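Local coordinates for 23S rRNA-specific endonuclease VapC20 (Mycobacterium tuberculosis H37Rv, PDB 5WZF), which cleaves 23S ribosomal RNA in the sarcin-ricin loop as the magnesium-dependent toxin of a type II toxin-antitoxin system, at residues R38-K43 with N125-D130; G55-L60 with V71-I76. One frame throughout, in Å; residues are numbered along the deposited sequence.

Contact 1 of 2, residues R38-K43 with N125-D130; sequences RLWASK and NAYAFD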
loop_
_atom_site.group_PDB
_atom_site.type_symbol
_atom_site.label_atom_id
_atom_site.label_comp_id
_atom_site.label_asym_id
_atom_site.label_seq_id
_atom_site.Cartn_x
_atom_site.Cartn_y
_atom_site.Cartn_z
ATOM N N ARG A 38 -2.567 -21.568 -14.818
ATOM C CA ARG A 38 -1.572 -22.420 -15.460
ATOM C C ARG A 38 -0.186 -22.147 -14.887
ATOM O O ARG A 38 0.582 -23.074 -14.636
ATOM C CB ARG A 38 -1.559 -22.222 -16.976
ATOM C CG ARG A 38 -0.601 -23.174 -17.679
ATOM C CD ARG A 38 -0.677 -23.089 -19.190
ATOM N NE ARG A 38 0.276 -24.007 -19.810
ATOM C CZ ARG A 38 0.441 -24.152 -21.122
ATOM N NH1 ARG A 38 1.333 -25.014 -21.586
ATOM N NH2 ARG A 38 -0.285 -23.437 -21.970
ATOM N N LEU A 39 0.122 -20.871 -14.680
ATOM C CA LEU A 39 1.406 -20.476 -14.111
ATOM C C LEU A 39 1.551 -20.987 -12.687
ATOM O O LEU A 39 2.630 -21.418 -12.275
ATOM C CB LEU A 39 1.560 -18.954 -14.142
ATOM C CG LEU A 39 1.890 -18.359 -15.512
ATOM C CD1 LEU A 39 1.840 -16.838 -15.461
ATOM C CD2 LEU A 39 3.260 -18.839 -15.961
ATOM N N TRP A 40 0.454 -20.943 -11.939
ATOM C CA TRP A 40 0.457 -21.395 -10.556
ATOM C C TRP A 40 0.710 -22.891 -10.472
ATOM O O TRP A 40 1.331 -23.368 -9.528
ATOM C CB TRP A 40 -0.868 -21.054 -9.879
ATOM C CG TRP A 40 -0.810 -21.117 -8.385
ATOM C CD1 TRP A 40 -1.513 -21.956 -7.570
ATOM C CD2 TRP A 40 -0.004 -20.302 -7.524
ATOM N NE1 TRP A 40 -1.199 -21.709 -6.256
ATOM C CE2 TRP A 40 -0.274 -20.700 -6.200
ATOM C CE3 TRP A 40 0.918 -19.274 -7.744
ATOM C CZ2 TRP A 40 0.342 -20.103 -5.102
ATOM C CZ3 TRP A 40 1.532 -18.686 -6.653
ATOM C CH2 TRP A 40 1.243 -19.105 -5.348
ATOM N N ALA A 41 0.219 -23.623 -11.467
ATOM C CA ALA A 41 0.386 -25.071 -11.512
ATOM C C ALA A 41 1.830 -25.470 -11.803
ATOM O O ALA A 41 2.275 -26.545 -11.403
ATOM C CB ALA A 41 -0.544 -25.672 -12.554
ATOM N N SER A 42 2.558 -24.603 -12.501
ATOM C CA SER A 42 3.927 -24.908 -12.908
ATOM C C SER A 42 4.950 -24.018 -12.205
ATOM O O SER A 42 6.039 -23.780 -12.728
ATOM C CB SER A 42 4.075 -24.765 -14.424
ATOM O OG SER A 42 3.893 -23.418 -14.830
ATOM N N LYS A 43 4.595 -23.528 -11.022
ATOM C CA LYS A 43 5.496 -22.684 -10.245
ATOM C C LYS A 43 6.642 -23.505 -9.650
ATOM O O LYS A 43 6.488 -24.701 -9.396
ATOM C CB LYS A 43 4.731 -21.967 -9.127
ATOM C CG LYS A 43 4.142 -22.908 -8.093
ATOM C CD LYS A 43 3.432 -22.166 -6.974
ATOM C CE LYS A 43 2.724 -23.151 -6.060
ATOM N NZ LYS A 43 2.187 -22.520 -4.827
ATOM N N ASN A 125 12.679 -13.430 -11.954
ATOM C CA ASN A 125 11.415 -13.927 -12.481
ATOM C C ASN A 125 10.243 -13.523 -11.599
ATOM O O ASN A 125 10.224 -13.800 -10.400
ATOM C CB ASN A 125 11.465 -15.445 -12.641
ATOM C CG ASN A 125 12.477 -15.881 -13.681
ATOM O OD1 ASN A 125 12.689 -15.188 -14.675
ATOM N ND2 ASN A 125 13.111 -17.024 -13.456
ATOM N N ALA A 126 9.268 -12.857 -12.202
ATOM C CA ALA A 126 8.104 -12.412 -11.461
ATOM C C ALA A 126 6.837 -13.041 -12.011
ATOM O O ALA A 126 6.697 -13.231 -13.218
ATOM C CB ALA A 126 7.998 -10.892 -11.498
ATOM N N TYR A 127 5.927 -13.387 -11.108
ATOM C CA TYR A 127 4.562 -13.695 -11.488
ATOM C C TYR A 127 3.773 -12.399 -11.429
ATOM O O TYR A 127 3.415 -11.928 -10.350
ATOM C CB TYR A 127 3.955 -14.758 -10.570
ATOM C CG TYR A 127 4.239 -16.173 -11.019
ATOM C CD1 TYR A 127 5.131 -16.425 -12.053
ATOM C CD2 TYR A 127 3.613 -17.256 -10.416
ATOM C CE1 TYR A 127 5.391 -17.713 -12.477
ATOM C CE2 TYR A 127 3.871 -18.552 -10.832
ATOM C CZ TYR A 127 4.764 -18.773 -11.859
ATOM O OH TYR A 127 5.028 -20.058 -12.283
ATOM N N ALA A 128 3.523 -11.819 -12.597
ATOM C CA ALA A 128 2.946 -10.484 -12.683
ATOM C C ALA A 128 2.425 -10.218 -14.084
ATOM O O ALA A 128 2.869 -10.839 -15.046
ATOM C CB ALA A 128 3.979 -9.436 -12.298
ATOM N N PHE A 129 1.488 -9.287 -14.201
ATOM C CA PHE A 129 0.946 -8.932 -15.504
ATOM C C PHE A 129 1.092 -7.438 -15.794
ATOM O O PHE A 129 1.397 -6.653 -14.899
ATOM C CB PHE A 129 -0.524 -9.349 -15.593
ATOM C CG PHE A 129 -0.743 -10.834 -15.474
ATOM C CD1 PHE A 129 -0.401 -11.681 -16.513
ATOM C CD2 PHE A 129 -1.294 -11.381 -14.326
ATOM C CE1 PHE A 129 -0.602 -13.046 -16.414
ATOM C CE2 PHE A 129 -1.498 -12.746 -14.218
ATOM C CZ PHE A 129 -1.152 -13.579 -15.263
ATOM N N ASP A 130 0.920 -7.079 -17.067
ATOM C CA ASP A 130 0.754 -5.690 -17.523
ATOM C C ASP A 130 1.973 -4.750 -17.464
ATOM O O ASP A 130 1.803 -3.530 -17.409
ATOM C CB ASP A 130 -0.406 -5.035 -16.761
ATOM C CG ASP A 130 -1.658 -5.895 -16.752
ATOM O OD1 ASP A 130 -1.730 -6.853 -17.552
ATOM O OD2 ASP A 130 -2.575 -5.604 -15.954
HETATM O O HOH W 1 7.420 -20.700 -13.625
#
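In this PIN-domain fold the end of helix 33-41 packs against strand 125-127 of the parallel sheet, where L39 and Y127 meet. The Y127 ring carries most of the contact. CB of L39 lies over one face of that ring, 4.2 Å from its centroid and 24° off the normal, a CH-pi contact displaced toward the hydroxyl end. The ring reaches far enough for Y127 OH to come 2.8 Å from L39 O. This bond is weak, and the hydroxyl proton has another acceptor within reach. A water also lies 2.8 Å from Y127 OH. It makes a weak, long bond to S42 O, so it bridges the tyrosine to the turn after the helix. CB of K43 closes in obliquely on the same end of the tyrosine, 3.7 Å from Y127 OH. Thus a buried side chain sends its polar end to the main chain at a helix terminus.

Two further apolar contacts complete the interface. At the tyrosine's edge, W40 CE3 lies 4.3 Å from Y127 CD2, close to the planes of both rings. L39 sets CG anti to its carbonyl carbon (chi1 -76°), and its CD1 approaches F129 CZ at 4.4 Å. The K43 chain runs out extended and brings NZ over one face of the W40 indole, toward its rim.

Helix 19-25 shares this interface: F21 meets both L39 and Y127, and W22 meets W40. Y127 pairs by backbone hydrogen bonds with F16 of the adjoining central strand 15-17 and with D18 just after it; D18 is a predicted magnesium ligand.

Contact 2 of 2, residues G55-L60 with V71-I76; sequences GETWTL and VAAAAI
W58 and T57 of helix 51-64 meet A73, A74 and V71 of helix 67-75. The W58 indole makes the broadest contact. Its CZ3 lies 3.6 Å from the backbone N of V71, a packing contact and not a hydrogen bond. The same CZ3 is 4.1 Å from V71 CG2, while W58 CE3 is 4.1 Å from A74 CB. V71 N and A74 CB both approach the indole obliquely. One turn of helix 67-75 therefore lies along the six-membered part of the ring. Beside it, T57 CG2 touches A73 CB at 3.7 Å, methyl against methyl.

The torsions explain this division. W58 holds CG anti to its backbone N (chi1 164°), which swings the indole out to the facing helix. T57 chi1 is -60°, which puts OG1 beside the backbone N, where it bonds V53 O one turn back, and turns CG2 toward A73. The small side chains of A73 and A74 let the backbones come close: the short helix axes approach to 8.5 Å at 168°, nearly antiparallel.

Farther out, T57 also touches T19 and W22 of helix 19-25. W58 NE1 bonds Y107 O of the neighbouring subunit, and T59 OG1 bonds F109 N of that chain. L99 and W96 of the same subunit pack on W58 and A74. The helical hairpin thus contributes to the dimer interface.

No hydrogen bond joins the two segments. Their association rests on van der Waals packing, mostly of apolar groups, and the polar ends of T57 and W58 are satisfied elsewhere: one within its own helix, the other across the subunit boundary.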
loop_
_atom_site.group_PDB
_atom_site.type_symbol
_atom_site.label_atom_id
_atom_site.label_comp_id
_atom_site.label_asym_id
_atom_site.label_seq_id
_atom_site.Cartn_x
_atom_site.Cartn_y
_atom_site.Cartn_z
ATOM N N GLY A 55 -1.248 -6.642 0.988
ATOM C CA GLY A 55 -2.135 -5.572 1.402
ATOM C C GLY A 55 -2.868 -4.961 0.224
ATOM O O GLY A 55 -4.068 -4.701 0.289
ATOM N N GLU A 56 -2.141 -4.733 -0.863
ATOM C CA GLU A 56 -2.736 -4.178 -2.068
ATOM C C GLU A 56 -3.741 -5.172 -2.641
ATOM O O GLU A 56 -4.814 -4.790 -3.108
ATOM C CB GLU A 56 -1.653 -3.847 -3.096
ATOM C CG GLU A 56 -2.137 -3.053 -4.300
ATOM C CD GLU A 56 -1.046 -2.848 -5.337
ATOM O OE1 GLU A 56 -0.089 -3.651 -5.373
ATOM O OE2 GLU A 56 -1.143 -1.876 -6.116
ATOM N N THR A 57 -3.386 -6.450 -2.587
ATOM C CA THR A 57 -4.249 -7.510 -3.094
ATOM C C THR A 57 -5.556 -7.570 -2.311
ATOM O O THR A 57 -6.635 -7.676 -2.905
ATOM C CB THR A 57 -3.538 -8.869 -3.035
ATOM O OG1 THR A 57 -2.356 -8.808 -3.844
ATOM C CG2 THR A 57 -4.448 -9.978 -3.550
ATOM N N TRP A 58 -5.460 -7.478 -0.984
ATOM C CA TRP A 58 -6.656 -7.387 -0.148
ATOM C C TRP A 58 -7.576 -6.286 -0.642
ATOM O O TRP A 58 -8.762 -6.508 -0.879
ATOM C CB TRP A 58 -6.308 -7.113 1.320
ATOM C CG TRP A 58 -7.517 -6.651 2.095
ATOM C CD1 TRP A 58 -7.982 -5.367 2.210
ATOM C CD2 TRP A 58 -8.434 -7.473 2.828
ATOM N NE1 TRP A 58 -9.127 -5.344 2.966
ATOM C CE2 TRP A 58 -9.424 -6.623 3.361
ATOM C CE3 TRP A 58 -8.509 -8.845 3.089
ATOM C CZ2 TRP A 58 -10.473 -7.098 4.143
ATOM C CZ3 TRP A 58 -9.554 -9.316 3.866
ATOM C CH2 TRP A 58 -10.521 -8.443 4.386
ATOM N N THR A 59 -7.015 -5.091 -0.781
ATOM C CA THR A 59 -7.794 -3.917 -1.121
ATOM C C THR A 59 -8.467 -4.065 -2.479
ATOM O O THR A 59 -9.640 -3.723 -2.645
ATOM C CB THR A 59 -6.910 -2.661 -1.108
ATOM O OG1 THR A 59 -6.379 -2.488 0.211
ATOM C CG2 THR A 59 -7.716 -1.425 -1.499
ATOM N N LEU A 60 -7.723 -4.593 -3.441
ATOM C CA LEU A 60 -8.241 -4.786 -4.792
ATOM C C LEU A 60 -9.385 -5.802 -4.811
ATOM O O LEU A 60 -10.449 -5.545 -5.375
ATOM C CB LEU A 60 -7.114 -5.234 -5.724
ATOM C CG LEU A 60 -7.167 -4.721 -7.162
ATOM C CD1 LEU A 60 -7.032 -3.203 -7.188
ATOM C CD2 LEU A 60 -6.085 -5.379 -8.010
ATOM N N VAL A 71 -10.570 -12.208 1.996
ATOM C CA VAL A 71 -10.058 -13.033 3.089
ATOM C C VAL A 71 -9.115 -14.110 2.543
ATOM O O VAL A 71 -8.119 -14.463 3.178
ATOM C CB VAL A 71 -11.209 -13.671 3.890
ATOM C CG1 VAL A 71 -10.693 -14.751 4.831
ATOM C CG2 VAL A 71 -11.945 -12.601 4.670
ATOM N N ALA A 72 -9.417 -14.601 1.345
ATOM C CA ALA A 72 -8.544 -15.559 0.673
ATOM C C ALA A 72 -7.143 -14.983 0.495
ATOM O O ALA A 72 -6.144 -15.678 0.677
ATOM C CB ALA A 72 -9.128 -15.955 -0.666
ATOM N N ALA A 73 -7.082 -13.703 0.148
ATOM C CA ALA A 73 -5.812 -13.011 -0.002
ATOM C C ALA A 73 -5.116 -12.856 1.347
ATOM O O ALA A 73 -3.900 -13.010 1.449
ATOM C CB ALA A 73 -6.025 -11.654 -0.650
ATOM N N ALA A 74 -5.896 -12.556 2.381
ATOM C CA ALA A 74 -5.359 -12.414 3.727
ATOM C C ALA A 74 -4.683 -13.707 4.180
ATOM O O ALA A 74 -3.645 -13.683 4.843
ATOM C CB ALA A 74 -6.468 -12.018 4.702
ATOM N N ALA A 75 -5.268 -14.836 3.795
ATOM C CA ALA A 75 -4.808 -16.138 4.258
ATOM C C ALA A 75 -3.453 -16.537 3.670
ATOM O O ALA A 75 -2.785 -17.428 4.194
ATOM C CB ALA A 75 -5.837 -17.185 3.933
ATOM N N ILE A 76 -3.057 -15.887 2.582
ATOM C CA ILE A 76 -1.761 -16.159 1.966
ATOM C C ILE A 76 -0.632 -15.908 2.967
ATOM O O ILE A 76 0.367 -16.627 2.985
ATOM C CB ILE A 76 -1.548 -15.297 0.701
ATOM C CG1 ILE A 76 -2.592 -15.652 -0.355
ATOM C CG2 ILE A 76 -0.148 -15.502 0.135
ATOM C CD1 ILE A 76 -2.568 -14.758 -1.581
#

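Overall arrangement
The chain enters through strand 15-17 and helix 19-25, then reaches helix 33-41, the first side of contact 1. It next passes strand 47-50 and helix 51-64. A short turn leads into helix 67-75, where contact 2 closes a small loop with 10 residues between its segments. Strand 82-85 and helices 89-101 and 109-121 follow before strand 125-127 completes contact 1, with 81 residues between its segments. The small loop lies wholly within the large one, and the two do not cross. Contact 1 ties a helix to the sheet; contact 2 pairs two consecutive helices. Their centres are about 17 Å apart, and helix 19-25 touches both.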